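Local coordinates for protein sialidase B (Streptococcus pneumoniae serotype 4, PDB 4XJW) that cleaves terminal sialic acid residues from oligosaccharides, glycoproteins and glycolipids, working as an exo-sialidase and intramolecular trans-sialidase, at residues Tyr478-Asp483 with Thr487-Ser492; Ser94-His99 with Asn189-Ile194. The protein carries 1 engineered substitution. All blocks are in the same frame, centred on the assembly; numbering follows the deposited sequence.

Contact 1: Tyr478-Asp483 with Thr487-Ser492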
ATOM      1  N   TYR A 478     -18.104 -12.617 -10.701  1.00 15.09           N
ATOM      2  CA  TYR A 478     -17.267 -13.688 -10.170  1.00 10.97           C
ATOM      3  C   TYR A 478     -16.665 -14.517 -11.294  1.00 13.78           C
ATOM      4  O   TYR A 478     -17.374 -14.982 -12.192  1.00 14.45           O
ATOM      5  CB  TYR A 478     -18.072 -14.571  -9.217  1.00 12.01           C
ATOM      6  CG  TYR A 478     -18.657 -13.818  -8.031  1.00 11.52           C
ATOM      7  CD1 TYR A 478     -19.923 -13.239  -8.099  1.00 12.29           C
ATOM      8  CD2 TYR A 478     -17.951 -13.703  -6.840  1.00 12.72           C
ATOM      9  CE1 TYR A 478     -20.462 -12.546  -7.009  1.00 12.32           C
ATOM     10  CE2 TYR A 478     -18.476 -13.036  -5.753  1.00 10.19           C
ATOM     11  CZ  TYR A 478     -19.731 -12.463  -5.837  1.00 10.23           C
ATOM     12  OH  TYR A 478     -20.229 -11.808  -4.736  1.00 10.82           O
ATOM     13  N   LEU A 479     -15.351 -14.696 -11.256  1.00 12.44           N
ATOM     14  CA  LEU A 479     -14.684 -15.533 -12.238  1.00 14.58           C
ATOM     15  C   LEU A 479     -14.431 -16.903 -11.621  1.00 11.55           C
ATOM     16  O   LEU A 479     -13.750 -17.026 -10.590  1.00 12.24           O
ATOM     17  CB  LEU A 479     -13.382 -14.878 -12.708  1.00 12.78           C
ATOM     18  CG  LEU A 479     -13.534 -13.438 -13.199  1.00 17.29           C
ATOM     19  CD1 LEU A 479     -12.227 -12.943 -13.786  1.00 16.14           C
ATOM     20  CD2 LEU A 479     -14.658 -13.340 -14.232  1.00 15.68           C
ATOM     21  N   ILE A 480     -14.985 -17.937 -12.250  1.00 12.35           N
ATOM     22  CA  ILE A 480     -14.963 -19.283 -11.702  1.00 11.59           C
ATOM     23  C   ILE A 480     -14.175 -20.220 -12.602  1.00 15.76           C
ATOM     24  O   ILE A 480     -14.376 -20.230 -13.823  1.00 15.93           O
ATOM     25  CB  ILE A 480     -16.397 -19.810 -11.530  1.00 14.64           C
ATOM     26  CG1 ILE A 480     -17.202 -18.889 -10.615  1.00 14.36           C
ATOM     27  CG2 ILE A 480     -16.400 -21.223 -10.951  1.00 15.89           C
ATOM     28  CD1 ILE A 480     -18.662 -19.300 -10.463  1.00 18.42           C
ATOM     29  N   SER A 481     -13.273 -20.998 -11.997  1.00 13.22           N
ATOM     30  CA  SER A 481     -12.565 -22.076 -12.695  1.00 14.14           C
ATOM     31  C   SER A 481     -12.635 -23.365 -11.905  1.00 16.50           C
ATOM     32  O   SER A 481     -12.385 -23.382 -10.694  1.00 15.08           O
ATOM     33  CB  SER A 481     -11.094 -21.722 -12.941  1.00 15.81           C
ATOM     34  OG  SER A 481     -10.408 -22.840 -13.504  1.00 15.19           O
ATOM     35  N   ASP A 482     -12.944 -24.450 -12.602  1.00 15.74           N
ATOM     36  CA  ASP A 482     -12.958 -25.767 -11.995  1.00 17.98           C
ATOM     37  C   ASP A 482     -11.791 -26.618 -12.491  1.00 19.33           C
ATOM     38  O   ASP A 482     -11.700 -27.806 -12.177  1.00 19.39           O
ATOM     39  CB  ASP A 482     -14.293 -26.458 -12.294  1.00 19.18           C
ATOM     40  CG  ASP A 482     -15.468 -25.772 -11.626  1.00 19.70           C
ATOM     41  OD1 ASP A 482     -15.324 -25.356 -10.463  1.00 19.12           O
ATOM     42  OD2 ASP A 482     -16.535 -25.649 -12.263  1.00 23.05           O
ATOM     43  N   ASP A 483     -10.895 -26.007 -13.262  1.00 19.94           N
ATOM     44  CA  ASP A 483      -9.737 -26.722 -13.791  1.00 18.09           C
ATOM     45  C   ASP A 483      -8.407 -25.982 -13.608  1.00 20.39           C
ATOM     46  O   ASP A 483      -7.641 -25.837 -14.561  1.00 19.20           O
ATOM     47  CB  ASP A 483      -9.944 -27.070 -15.274  1.00 22.05           C
ATOM     48  CG  ASP A 483     -10.193 -25.848 -16.138  1.00 21.82           C
ATOM     49  OD1 ASP A 483     -10.158 -24.713 -15.607  1.00 17.26           O
ATOM     50  OD2 ASP A 483     -10.396 -26.020 -17.361  1.00 22.51           O
ATOM     51  N   THR A 487      -9.484 -22.786 -17.645  1.00 16.52           N
ATOM     52  CA  THR A 487     -10.641 -22.156 -18.264  1.00 18.54           C
ATOM     53  C   THR A 487     -11.470 -21.444 -17.213  1.00 20.23           C
ATOM     54  O   THR A 487     -11.470 -21.828 -16.041  1.00 17.14           O
ATOM     55  CB  THR A 487     -11.521 -23.173 -19.023  1.00 24.43           C
ATOM     56  OG1 THR A 487     -12.065 -24.133 -18.108  1.00 25.94           O
ATOM     57  CG2 THR A 487     -10.707 -23.898 -20.078  1.00 25.31           C
ATOM     58  N   TRP A 488     -12.172 -20.404 -17.638  1.00 19.01           N
ATOM     59  CA  TRP A 488     -12.943 -19.580 -16.724  1.00 17.62           C
ATOM     60  C   TRP A 488     -14.345 -19.340 -17.255  1.00 18.43           C
ATOM     61  O   TRP A 488     -14.572 -19.341 -18.470  1.00 21.33           O
ATOM     62  CB  TRP A 488     -12.245 -18.235 -16.532  1.00 18.01           C
ATOM     63  CG  TRP A 488     -10.893 -18.357 -15.924  1.00 21.11           C
ATOM     64  CD1 TRP A 488      -9.718 -18.596 -16.573  1.00 22.18           C
ATOM     65  CD2 TRP A 488     -10.574 -18.262 -14.535  1.00 19.20           C
ATOM     66  NE1 TRP A 488      -8.684 -18.642 -15.673  1.00 19.99           N
ATOM     67  CE2 TRP A 488      -9.185 -18.448 -14.406  1.00 19.86           C
ATOM     68  CE3 TRP A 488     -11.331 -18.038 -13.376  1.00 16.44           C
ATOM     69  CZ2 TRP A 488      -8.534 -18.423 -13.173  1.00 20.91           C
ATOM     70  CZ3 TRP A 488     -10.694 -18.003 -12.157  1.00 17.12           C
ATOM     71  CH2 TRP A 488      -9.304 -18.197 -12.060  1.00 21.27           C
ATOM     72  N   LYS A 489     -15.287 -19.139 -16.341  1.00 16.97           N
ATOM     73  CA  LYS A 489     -16.603 -18.633 -16.707  1.00 16.16           C
ATOM     74  C   LYS A 489     -16.976 -17.546 -15.719  1.00 18.76           C
ATOM     75  O   LYS A 489     -16.355 -17.415 -14.667  1.00 18.75           O
ATOM     76  CB  LYS A 489     -17.658 -19.745 -16.683  1.00 16.41           C
ATOM     77  CG  LYS A 489     -18.035 -20.204 -15.278  1.00 21.47           C
ATOM     78  CD  LYS A 489     -19.178 -21.219 -15.317  1.00 22.16           C
ATOM     79  CE  LYS A 489     -19.556 -21.682 -13.918  1.00 22.53           C
ATOM     80  NZ  LYS A 489     -20.727 -22.612 -13.940  1.00 26.00           N
ATOM     81  N   LYS A 490     -17.992 -16.763 -16.047  1.00 14.98           N
ATOM     82  CA  LYS A 490     -18.434 -15.712 -15.153  1.00 16.37           C
ATOM     83  C   LYS A 490     -19.739 -16.072 -14.469  1.00 17.62           C
ATOM     84  O   LYS A 490     -20.543 -16.843 -14.993  1.00 15.79           O
ATOM     85  CB  LYS A 490     -18.599 -14.388 -15.907  1.00 17.88           C
ATOM     86  CG  LYS A 490     -19.922 -14.224 -16.657  1.00 16.72           C
ATOM     87  CD  LYS A 490     -20.122 -12.777 -17.124  1.00 21.85           C
ATOM     88  CE  LYS A 490     -21.380 -12.631 -17.978  1.00 24.05           C
ATOM     89  NZ  LYS A 490     -22.633 -12.847 -17.196  1.00 19.87           N
ATOM     90  N   SER A 491     -19.921 -15.531 -13.274  1.00 13.84           N
ATOM     91  CA  SER A 491     -21.222 -15.514 -12.633  1.00 13.63           C
ATOM     92  C   SER A 491     -21.479 -14.071 -12.224  1.00 14.16           C
ATOM     93  O   SER A 491     -20.775 -13.517 -11.380  1.00 14.32           O
ATOM     94  CB  SER A 491     -21.250 -16.450 -11.423  1.00 13.20           C
ATOM     95  OG  SER A 491     -22.537 -16.460 -10.839  1.00 18.35           O
ATOM     96  N   SER A 492     -22.465 -13.437 -12.850  1.00 15.90           N
ATOM     97  CA  SER A 492     -22.758 -12.032 -12.571  1.00 18.74           C
ATOM     98  C   SER A 492     -23.775 -11.882 -11.443  1.00 18.00           C
ATOM     99  O   SER A 492     -24.729 -12.656 -11.339  1.00 21.13           O
ATOM    100  CB  SER A 492     -23.264 -11.311 -13.826  1.00 17.75           C
ATOM    101  OG  SER A 492     -22.313 -11.333 -14.869  1.00 21.17           O
TER
HETATM  102  O   HOH W   1     -13.241 -24.384 -15.405  1.00 19.13           O

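Contact 2: Ser94-His99 with Asn189-Ile194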
ATOM      1  N   SER A  94       3.325   8.986  10.541  1.00  9.14           N
ATOM      2  CA  SER A  94       4.651   8.516  10.958  1.00  9.29           C
ATOM      3  C   SER A  94       4.681   7.750  12.287  1.00 11.28           C
ATOM      4  O   SER A  94       5.717   7.182  12.639  1.00 12.23           O
ATOM      5  CB  SER A  94       5.627   9.694  11.002  1.00  9.55           C
ATOM      6  OG  SER A  94       5.832  10.227   9.709  1.00  9.98           O
ATOM      7  N   LEU A  95       3.566   7.738  13.022  1.00 11.08           N
ATOM      8  CA  LEU A  95       3.562   7.273  14.416  1.00 10.81           C
ATOM      9  C   LEU A  95       2.593   6.131  14.680  1.00 10.26           C
ATOM     10  O   LEU A  95       1.628   5.932  13.948  1.00 11.29           O
ATOM     11  CB  LEU A  95       3.150   8.425  15.348  1.00 10.86           C
ATOM     12  CG  LEU A  95       4.067   9.637  15.401  1.00 12.59           C
ATOM     13  CD1 LEU A  95       3.451  10.734  16.266  1.00 13.28           C
ATOM     14  CD2 LEU A  95       5.416   9.259  15.949  1.00 16.69           C
ATOM     15  N   TRP A  96       2.857   5.389  15.752  1.00 11.83           N
ATOM     16  CA  TRP A  96       1.878   4.475  16.324  1.00 10.12           C
ATOM     17  C   TRP A  96       1.325   5.055  17.615  1.00  9.93           C
ATOM     18  O   TRP A  96       1.999   5.847  18.290  1.00 13.22           O
ATOM     19  CB  TRP A  96       2.538   3.129  16.610  1.00  8.66           C
ATOM     20  CG  TRP A  96       2.442   2.179  15.448  1.00 11.68           C
ATOM     21  CD1 TRP A  96       3.245   2.155  14.336  1.00  9.37           C
ATOM     22  CD2 TRP A  96       1.478   1.128  15.273  1.00 11.74           C
ATOM     23  NE1 TRP A  96       2.838   1.140  13.485  1.00 10.16           N
ATOM     24  CE2 TRP A  96       1.754   0.501  14.038  1.00 10.27           C
ATOM     25  CE3 TRP A  96       0.397   0.667  16.033  1.00 12.13           C
ATOM     26  CZ2 TRP A  96       0.990  -0.566  13.549  1.00 12.05           C
ATOM     27  CZ3 TRP A  96      -0.351  -0.399  15.555  1.00 10.39           C
ATOM     28  CH2 TRP A  96      -0.051  -1.002  14.323  1.00  9.85           C
ATOM     29  N   GLY A  97       0.104   4.666  17.963  1.00 11.93           N
ATOM     30  CA  GLY A  97      -0.536   5.153  19.177  1.00 14.98           C
ATOM     31  C   GLY A  97      -0.694   4.058  20.218  1.00 12.79           C
ATOM     32  O   GLY A  97      -0.110   4.129  21.313  1.00 12.75           O
ATOM     33  N   LYS A  98      -1.470   3.031  19.860  1.00 11.58           N
ATOM     34  CA  LYS A  98      -1.750   1.897  20.744  1.00 13.54           C
ATOM     35  C   LYS A  98      -1.686   0.583  19.976  1.00 12.95           C
ATOM     36  O   LYS A  98      -1.897   0.549  18.765  1.00 13.52           O
ATOM     37  CB  LYS A  98      -3.149   2.013  21.363  1.00 14.65           C
ATOM     38  CG  LYS A  98      -3.311   3.115  22.399  1.00 22.39           C
ATOM     39  CD  LYS A  98      -4.698   3.090  23.051  1.00 29.86           C
ATOM     40  CE  LYS A  98      -4.782   2.050  24.169  1.00 35.71           C
ATOM     41  NZ  LYS A  98      -6.193   1.725  24.527  1.00 39.41           N
ATOM     42  N   HIS A  99      -1.419  -0.501  20.704  1.00 14.14           N
ATOM     43  CA  HIS A  99      -1.363  -1.846  20.142  1.00 14.00           C
ATOM     44  C   HIS A  99      -1.687  -2.801  21.283  1.00 14.54           C
ATOM     45  O   HIS A  99      -1.106  -2.687  22.364  1.00 15.49           O
ATOM     46  CB  HIS A  99       0.035  -2.108  19.570  1.00 13.32           C
ATOM     47  CG  HIS A  99       0.228  -3.482  19.001  1.00 15.61           C
ATOM     48  ND1 HIS A  99      -0.465  -3.946  17.905  1.00 12.14           N
ATOM     49  CD2 HIS A  99       1.077  -4.474  19.358  1.00 15.07           C
ATOM     50  CE1 HIS A  99      -0.073  -5.178  17.627  1.00 15.75           C
ATOM     51  NE2 HIS A  99       0.863  -5.520  18.494  1.00 16.74           N
ATOM     52  N   ASN A 189       8.965  -1.713  18.246  1.00 14.91           N
ATOM     53  CA  ASN A 189       7.906  -1.638  17.250  1.00 12.49           C
ATOM     54  C   ASN A 189       6.838  -2.710  17.423  1.00 12.99           C
ATOM     55  O   ASN A 189       7.152  -3.873  17.700  1.00 14.18           O
ATOM     56  CB  ASN A 189       8.478  -1.764  15.836  1.00 12.20           C
ATOM     57  CG  ASN A 189       9.288  -0.565  15.418  1.00 15.33           C
ATOM     58  OD1 ASN A 189       9.323   0.458  16.097  1.00 15.60           O
ATOM     59  ND2 ASN A 189       9.947  -0.686  14.282  1.00 11.39           N
ATOM     60  N   PRO A 190       5.566  -2.340  17.216  1.00 11.33           N
ATOM     61  CA  PRO A 190       4.469  -3.312  17.266  1.00 12.71           C
ATOM     62  C   PRO A 190       4.232  -3.998  15.922  1.00 11.62           C
ATOM     63  O   PRO A 190       3.360  -4.872  15.824  1.00 14.27           O
ATOM     64  CB  PRO A 190       3.263  -2.438  17.604  1.00 15.03           C
ATOM     65  CG  PRO A 190       3.581  -1.127  16.933  1.00 13.02           C
ATOM     66  CD  PRO A 190       5.071  -0.957  17.083  1.00 11.34           C
ATOM     67  N   PHE A 191       5.007  -3.618  14.910  1.00  9.83           N
ATOM     68  CA  PHE A 191       4.798  -4.074  13.539  1.00  9.12           C
ATOM     69  C   PHE A 191       6.138  -4.488  12.920  1.00 11.67           C
ATOM     70  O   PHE A 191       7.211  -4.190  13.460  1.00  9.65           O
ATOM     71  CB  PHE A 191       4.232  -2.914  12.698  1.00  8.15           C
ATOM     72  CG  PHE A 191       5.243  -1.808  12.472  1.00  9.51           C
ATOM     73  CD1 PHE A 191       5.402  -0.796  13.411  1.00  9.93           C
ATOM     74  CD2 PHE A 191       6.048  -1.801  11.334  1.00 10.45           C
ATOM     75  CE1 PHE A 191       6.347   0.212  13.220  1.00 11.19           C
ATOM     76  CE2 PHE A 191       7.007  -0.815  11.137  1.00 10.44           C
ATOM     77  CZ  PHE A 191       7.148   0.205  12.086  1.00 11.50           C
ATOM     78  N   GLN A 192       6.072  -5.143  11.765  1.00 12.00           N
ATOM     79  CA  GLN A 192       7.256  -5.352  10.950  1.00 13.22           C
ATOM     80  C   GLN A 192       6.987  -4.993   9.497  1.00 13.01           C
ATOM     81  O   GLN A 192       5.836  -4.761   9.094  1.00 11.69           O
ATOM     82  CB  GLN A 192       7.750  -6.791  11.076  1.00 17.26           C
ATOM     83  CG  GLN A 192       6.701  -7.821  10.756  1.00 19.91           C
ATOM     84  CD  GLN A 192       7.010  -9.184  11.388  1.00 13.85           C
ATOM     85  OE1 GLN A 192       6.398  -9.589  12.388  1.00 14.88           O
ATOM     86  NE2 GLN A 192       7.948  -9.897  10.792  1.00 14.98           N
ATOM     87  N   LEU A 193       8.059  -4.903   8.717  1.00 12.72           N
ATOM     88  CA  LEU A 193       7.945  -4.637   7.291  1.00 10.84           C
ATOM     89  C   LEU A 193       8.219  -5.911   6.498  1.00  9.87           C
ATOM     90  O   LEU A 193       9.169  -6.648   6.789  1.00 13.82           O
ATOM     91  CB  LEU A 193       8.893  -3.508   6.857  1.00 11.46           C
ATOM     92  CG  LEU A 193       8.702  -2.135   7.511  1.00  8.75           C
ATOM     93  CD1 LEU A 193       9.742  -1.152   6.992  1.00 11.85           C
ATOM     94  CD2 LEU A 193       7.288  -1.645   7.251  1.00 11.42           C
ATOM     95  N   ILE A 194       7.366  -6.173   5.514  1.00  9.24           N
ATOM     96  CA  ILE A 194       7.584  -7.231   4.543  1.00  9.38           C
ATOM     97  C   ILE A 194       8.231  -6.645   3.284  1.00 12.13           C
ATOM     98  O   ILE A 194       9.313  -7.073   2.864  1.00 16.09           O
ATOM     99  CB  ILE A 194       6.270  -7.953   4.187  1.00  7.91           C
ATOM    100  CG1 ILE A 194       5.636  -8.542   5.450  1.00 11.14           C
ATOM    101  CG2 ILE A 194       6.533  -9.069   3.172  1.00 10.65           C
ATOM    102  CD1 ILE A 194       4.310  -9.214   5.227  1.00  9.92           C
TER

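Contact 1: Tyr478-Asp483 with Thr487-Ser492
Ile480 pairs with Lys489 in an antiparallel hairpin of one propeller sheet, in which strand 489-494 forms the edge and strand 475-481 lies next to it. The two residues form a hydrogen-bonded pair. Ile480 N gives a nearly straight bond to Lys489 O, 2.8 Å long with an angle of 175° at the hydrogen. Lys489 N returns a bond to Ile480 O. Tyr478 and Ser491 make a second such pair two residues along. Ile480 and Lys489 lie on the same sheet face. There Ile480 CB stands 4.1 Å from Lys489 CG, and Ile480 CD1 reaches the CB of Ser491. Beyond CG the lysine runs fully extended, and its NZ forms a salt bridge with Glu535.

Trp488 lies at the turn end. With CG anti to its carbonyl carbon (chi1 -62°), the indole lies with its edge toward the Leu479-Ile480 backbone. Ser481 CB sits over one face of the six-membered ring, 3.7 Å from its centroid. Leu479 CB packs at 3.8 Å from Trp488 CE3.

The turn is closed by Asp483 and Thr487. Thr487 N bonds to Asp483 OD1 at 2.9 Å, and Thr487 OG1 gives its proton to Asp483 OD2 at 2.6 Å. Both carboxylate oxygens are met on their syn sides, though out of plane. Ser481 OG accepts from Asp483 N, an ST turn.

This is the Asp-box hairpin of BNR repeat 3. One carboxylate takes two donors from one threonine, which should limit rotation of the acid and probably favours its ionised form.

Contact 2: Ser94-His99 with Asn189-Ile194
Phe191 CG sits between its backbone N and carbonyl carbon (chi1 69°), which sets the phenyl ring beside the indole of Trp96. His99 has CG anti to its backbone N (chi1 178°), and this carries its imidazole to Pro190. The proline thus meets two rings with neighbouring atoms. Its CG lies over the face of Trp96, 3.7 Å from the centroid of the five-membered ring. Its CB lies over the imidazole, 3.7 Å from the centroid of His99 and offset toward the rim. Both are CH-pi contacts.

Phe191 and Trp96 are almost parallel, with planes at 6°. They are slid apart and barely overlap, so this is not a full stack. The closest pair is Trp96 NE1 and Phe191 CD1, at 3.2 Å. The indole N-H itself bonds to Gln648 OE1. Lys632 makes a cation-pi contact with the same tryptophan.

The contact joins the N-terminal lectin-like domain to the chain leading into the propeller. Val104 of strand 102-113 touches Trp96, His99 and Pro190, and Ile650 touches Trp96 and Phe191. Between the two segments the attraction is dispersion and CH-pi, while the buried indole nitrogen is satisfied by Gln648.

How the contacts relate
The two contacts lie on opposite sides of the chain's centre. Their centres are 39 Å apart and their nearest atoms about 24 Å apart. Along the chain they come in series, with 94-99/189-194 closing before 478-483/487-492 opens. Contact 2 sits where the N-terminal domain meets the catalytic propeller, away from the active site and the inhibitor pocket. The side chain of its Phe191 is about 4 Å from a bound dimethyl sulfoxide, probably from the crystallisation liquor. Contact 1 is a hairpin of the propeller itself. The side chain of its Tyr478 is about 11 Å from that of Glu503, a predicted active-site residue, and about 12 Å from that of Arg519, a probable substrate-binding residue.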